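Local atomic coordinates of carboxymuconolactone decarboxylase family protein (Thermotoga maritima, PDB entry 1VKE), a protein that is probably an AhpD-like oxidoreductase with peroxiredoxin-type activity, possibly taking part in the antioxidative response. Residues V55-S66 against Y77-A87. Numbering follows the deposited sequence.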
loop_
_atom_site.group_PDB
_atom_site.type_symbol
_atom_site.label_atom_id
_atom_site.label_comp_id
_atom_site.label_asym_id
_atom_site.label_seq_id
_atom_site.Cartn_x
_atom_site.Cartn_y
_atom_site.Cartn_z
ATOM N N VAL E 55 -23.883 3.934 13.692
ATOM C CA VAL E 55 -22.581 3.522 14.159
ATOM C C VAL E 55 -22.190 2.135 13.629
ATOM O O VAL E 55 -21.016 1.905 13.217
ATOM C CB VAL E 55 -22.433 3.647 15.674
ATOM C CG1 VAL E 55 -23.426 2.779 16.379
ATOM C CG2 VAL E 55 -21.016 3.357 16.101
ATOM N N LYS E 56 -23.140 1.201 13.577
ATOM C CA LYS E 56 -22.784 -0.124 13.058
ATOM C C LYS E 56 -22.244 -0.030 11.631
ATOM O O LYS E 56 -21.188 -0.624 11.284
ATOM C CB LYS E 56 -23.977 -1.074 13.102
ATOM C CG LYS E 56 -23.616 -2.472 12.666
ATOM C CD LYS E 56 -24.726 -3.467 12.946
ATOM C CE LYS E 56 -25.880 -3.318 12.048
ATOM N NZ LYS E 56 -26.834 -4.431 12.327
ATOM N N THR E 57 -22.906 0.780 10.822
ATOM C CA THR E 57 -22.515 0.988 9.440
ATOM C C THR E 57 -21.126 1.591 9.359
ATOM O O THR E 57 -20.289 1.139 8.554
ATOM C CB THR E 57 -23.515 1.893 8.756
ATOM O OG1 THR E 57 -24.805 1.235 8.688
ATOM C CG2 THR E 57 -23.115 2.134 7.306
ATOM N N LYS E 58 -20.890 2.644 10.151
ATOM C CA LYS E 58 -19.571 3.318 10.102
ATOM C C LYS E 58 -18.441 2.386 10.569
ATOM O O LYS E 58 -17.334 2.363 9.970
ATOM C CB LYS E 58 -19.588 4.634 10.880
ATOM C CG LYS E 58 -20.453 5.705 10.270
ATOM C CD LYS E 58 -20.250 7.036 10.948
ATOM C CE LYS E 58 -21.131 8.122 10.358
ATOM N NZ LYS E 58 -20.777 9.529 10.737
ATOM N N GLU E 59 -18.707 1.598 11.604
ATOM C CA GLU E 59 -17.682 0.642 12.080
ATOM C C GLU E 59 -17.404 -0.483 11.068
ATOM O O GLU E 59 -16.258 -0.897 10.907
ATOM C CB GLU E 59 -18.038 0.124 13.463
ATOM C CG GLU E 59 -18.000 1.222 14.525
ATOM C CD GLU E 59 -16.593 1.719 14.904
ATOM O OE1 GLU E 59 -15.605 1.109 14.458
ATOM O OE2 GLU E 59 -16.489 2.697 15.700
ATOM N N LEU E 60 -18.430 -0.932 10.358
ATOM C CA LEU E 60 -18.249 -1.865 9.256
ATOM C C LEU E 60 -17.427 -1.235 8.122
ATOM O O LEU E 60 -16.579 -1.879 7.521
ATOM C CB LEU E 60 -19.581 -2.376 8.739
ATOM C CG LEU E 60 -20.249 -3.392 9.667
ATOM C CD1 LEU E 60 -21.725 -3.462 9.246
ATOM C CD2 LEU E 60 -19.595 -4.768 9.599
ATOM N N MET E 61 -17.632 0.040 7.832
ATOM C CA MET E 61 -16.758 0.741 6.875
ATOM C C MET E 61 -15.324 0.844 7.344
ATOM O O MET E 61 -14.403 0.654 6.548
ATOM C CB MET E 61 -17.316 2.141 6.565
ATOM C CG MET E 61 -18.642 2.099 5.849
ATOM S SD MET E 61 -19.377 3.764 5.763
ATOM C CE MET E 61 -20.715 3.346 4.665
ATOM N N GLY E 62 -15.123 1.135 8.627
ATOM C CA GLY E 62 -13.798 1.141 9.194
ATOM C C GLY E 62 -13.136 -0.240 8.988
ATOM O O GLY E 62 -11.922 -0.375 8.707
ATOM N N LEU E 63 -13.922 -1.291 9.190
ATOM C CA LEU E 63 -13.415 -2.673 9.034
ATOM C C LEU E 63 -12.979 -2.926 7.592
ATOM O O LEU E 63 -11.874 -3.471 7.332
ATOM C CB LEU E 63 -14.484 -3.688 9.453
ATOM C CG LEU E 63 -14.129 -5.162 9.303
ATOM C CD1 LEU E 63 -12.950 -5.527 10.137
ATOM C CD2 LEU E 63 -15.297 -6.040 9.722
ATOM N N VAL E 64 -13.825 -2.550 6.640
ATOM C CA VAL E 64 -13.494 -2.718 5.225
ATOM C C VAL E 64 -12.202 -1.961 4.896
ATOM O O VAL E 64 -11.289 -2.522 4.268
ATOM C CB VAL E 64 -14.674 -2.274 4.309
ATOM C CG1 VAL E 64 -14.248 -2.204 2.841
ATOM C CG2 VAL E 64 -15.814 -3.268 4.496
ATOM N N ALA E 65 -12.135 -0.676 5.283
ATOM C CA ALA E 65 -10.964 0.147 4.949
ATOM C C ALA E 65 -9.699 -0.467 5.573
ATOM O O ALA E 65 -8.651 -0.552 4.893
ATOM C CB ALA E 65 -11.144 1.562 5.434
ATOM N N SER E 66 -9.786 -0.881 6.825
ATOM C CA SER E 66 -8.632 -1.440 7.572
ATOM C C SER E 66 -8.186 -2.765 6.983
ATOM O O SER E 66 -7.023 -3.093 7.046
ATOM C CB SER E 66 -9.046 -1.665 9.042
ATOM O OG SER E 66 -9.393 -0.425 9.671
ATOM N N TYR E 77 -9.591 -3.452 16.207
ATOM C CA TYR E 77 -10.315 -2.374 16.819
ATOM C C TYR E 77 -11.729 -2.336 16.236
ATOM O O TYR E 77 -12.729 -2.323 16.950
ATOM C CB TYR E 77 -9.634 -0.985 16.571
ATOM C CG TYR E 77 -10.511 0.126 17.090
ATOM C CD1 TYR E 77 -10.490 0.497 18.419
ATOM C CD2 TYR E 77 -11.345 0.842 16.224
ATOM C CE1 TYR E 77 -11.369 1.489 18.907
ATOM C CE2 TYR E 77 -12.214 1.825 16.712
ATOM C CZ TYR E 77 -12.199 2.141 18.042
ATOM O OH TYR E 77 -13.022 3.129 18.550
ATOM N N HIS E 78 -11.840 -2.306 14.908
ATOM C CA HIS E 78 -13.205 -2.215 14.315
ATOM C C HIS E 78 -14.046 -3.471 14.519
ATOM O O HIS E 78 -15.278 -3.381 14.600
ATOM C CB HIS E 78 -13.105 -1.804 12.860
ATOM C CG HIS E 78 -12.631 -0.406 12.713
ATOM N ND1 HIS E 78 -13.390 0.692 13.083
ATOM C CD2 HIS E 78 -11.459 0.087 12.250
ATOM C CE1 HIS E 78 -12.681 1.786 12.876
ATOM N NE2 HIS E 78 -11.518 1.451 12.338
ATOM N N LEU E 79 -13.417 -4.636 14.602
ATOM C CA LEU E 79 -14.165 -5.849 14.930
ATOM C C LEU E 79 -14.763 -5.714 16.306
ATOM O O LEU E 79 -15.929 -6.075 16.538
ATOM C CB LEU E 79 -13.285 -7.118 14.899
ATOM C CG LEU E 79 -13.066 -7.746 13.525
ATOM C CD1 LEU E 79 -11.994 -8.851 13.582
ATOM C CD2 LEU E 79 -14.384 -8.286 12.927
ATOM N N VAL E 80 -13.980 -5.253 17.279
ATOM C CA VAL E 80 -14.575 -5.063 18.630
ATOM C C VAL E 80 -15.816 -4.158 18.546
ATOM O O VAL E 80 -16.873 -4.455 19.109
ATOM C CB VAL E 80 -13.542 -4.497 19.642
ATOM C CG1 VAL E 80 -14.163 -4.168 20.962
ATOM C CG2 VAL E 80 -12.412 -5.480 19.813
ATOM N N ARG E 81 -15.661 -3.021 17.860
ATOM C CA ARG E 81 -16.750 -2.047 17.813
ATOM C C ARG E 81 -17.946 -2.639 17.074
ATOM O O ARG E 81 -19.110 -2.424 17.477
ATOM C CB ARG E 81 -16.277 -0.814 17.052
ATOM C CG ARG E 81 -15.237 -0.008 17.769
ATOM C CD ARG E 81 -15.797 0.743 18.960
ATOM N NE ARG E 81 -16.891 1.629 18.514
ATOM C CZ ARG E 81 -18.173 1.532 18.886
ATOM N NH1 ARG E 81 -18.565 0.631 19.772
ATOM N NH2 ARG E 81 -19.056 2.385 18.387
ATOM N N CYS E 82 -17.701 -3.381 15.981
ATOM C CA CYS E 82 -18.823 -4.020 15.241
ATOM C C CYS E 82 -19.599 -4.989 16.161
ATOM O O CYS E 82 -20.833 -5.012 16.199
ATOM C CB CYS E 82 -18.332 -4.797 14.041
ATOM S SG CYS E 82 -17.783 -3.710 12.657
ATOM N N VAL E 83 -18.864 -5.804 16.875
ATOM C CA VAL E 83 -19.506 -6.730 17.838
ATOM C C VAL E 83 -20.293 -5.984 18.917
ATOM O O VAL E 83 -21.480 -6.298 19.209
ATOM C CB VAL E 83 -18.443 -7.676 18.470
ATOM C CG1 VAL E 83 -18.978 -8.455 19.662
ATOM C CG2 VAL E 83 -17.911 -8.625 17.392
ATOM N N GLN E 84 -19.666 -4.960 19.486
ATOM C CA GLN E 84 -20.328 -4.124 20.514
ATOM C C GLN E 84 -21.628 -3.501 20.015
ATOM O O GLN E 84 -22.584 -3.375 20.765
ATOM C CB GLN E 84 -19.398 -3.014 21.016
ATOM C CG GLN E 84 -18.216 -3.524 21.858
ATOM C CD GLN E 84 -17.264 -2.419 22.312
ATOM O OE1 GLN E 84 -17.042 -1.448 21.588
ATOM N NE2 GLN E 84 -16.711 -2.565 23.523
ATOM N N GLU E 85 -21.644 -3.114 18.750
ATOM C CA GLU E 85 -22.793 -2.478 18.127
ATOM C C GLU E 85 -23.779 -3.477 17.524
ATOM O O GLU E 85 -24.719 -3.082 16.823
ATOM C CB GLU E 85 -22.333 -1.484 17.067
ATOM C CG GLU E 85 -21.559 -0.302 17.591
ATOM C CD GLU E 85 -22.365 0.607 18.519
ATOM O OE1 GLU E 85 -23.623 0.608 18.465
ATOM O OE2 GLU E 85 -21.710 1.332 19.288
ATOM N N GLY E 86 -23.592 -4.764 17.815
ATOM C CA GLY E 86 -24.606 -5.773 17.507
ATOM C C GLY E 86 -24.533 -6.315 16.090
ATOM O O GLY E 86 -25.486 -6.921 15.614
ATOM N N ALA E 87 -23.403 -6.119 15.404
ATOM C CA ALA E 87 -23.254 -6.722 14.084
ATOM C C ALA E 87 -23.224 -8.236 14.194
ATOM O O ALA E 87 -22.629 -8.758 15.133
ATOM C CB ALA E 87 -22.003 -6.238 13.382
HETATM O O HOH W 1 -27.113 -7.261 13.154
HETATM O O HOH W 2 -14.572 4.291 16.679
#
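One face of the His-78 imidazole carries CA of Gly-62 over its centre, 3.8 Å from the ring centroid in a CH-pi contact; CD2 of Tyr-77 covers the other. At the imidazole edge, ND1 of His-78 gives its hydrogen to OE1 of Glu-59 at 2.6 Å, close to the ring plane, meeting the oxygen nearly along its C-O axis. A fold at chi2 (-72°) swings the Glu-59 carboxylate in among Tyr-77, His-78, Arg-81 and Cys-82 as a knob into a hole. In the conformer of Arg-81 modelled here, OE2 of Glu-59 accepts a bent, salt-bridging hydrogen bond from NE of Arg-81 at 3.0 Å, from above the carboxylate plane, the two flat groups standing 79° apart; a water joins OE2 to the hydroxyl of Tyr-77. The same guanidinium grips OE2 of Glu-85 end-on, in its own plane, with NH1 and NH2, and NH1 also reaches OE1 of Gln-84. SG of Cys-82 rests 3.7 Å from CD2 of Leu-60, while Leu-63 and Leu-79 meet through their CD2 methyls and both pack on Ile-92 of helix 89-103. Helices 55-66 and 77-84 run antiparallel at 156°, their axes 8.5 Å apart at closest approach. With an alanine at Glu-59, ND1 of His-78 and NE of Arg-81 are likely to lose their shared carboxylate, leaving the imidazole freer to turn. The ND1 bond and the packing on both faces hold the ring so that NE2 hydrogen-bonds an unidentified molecule, probably from the crystallisation liquor, which OG of Ser-66 also binds; with Cys-74 touching Ser-66, this is consistent with a pocket near the Cys-71/Cys-74 disulfide.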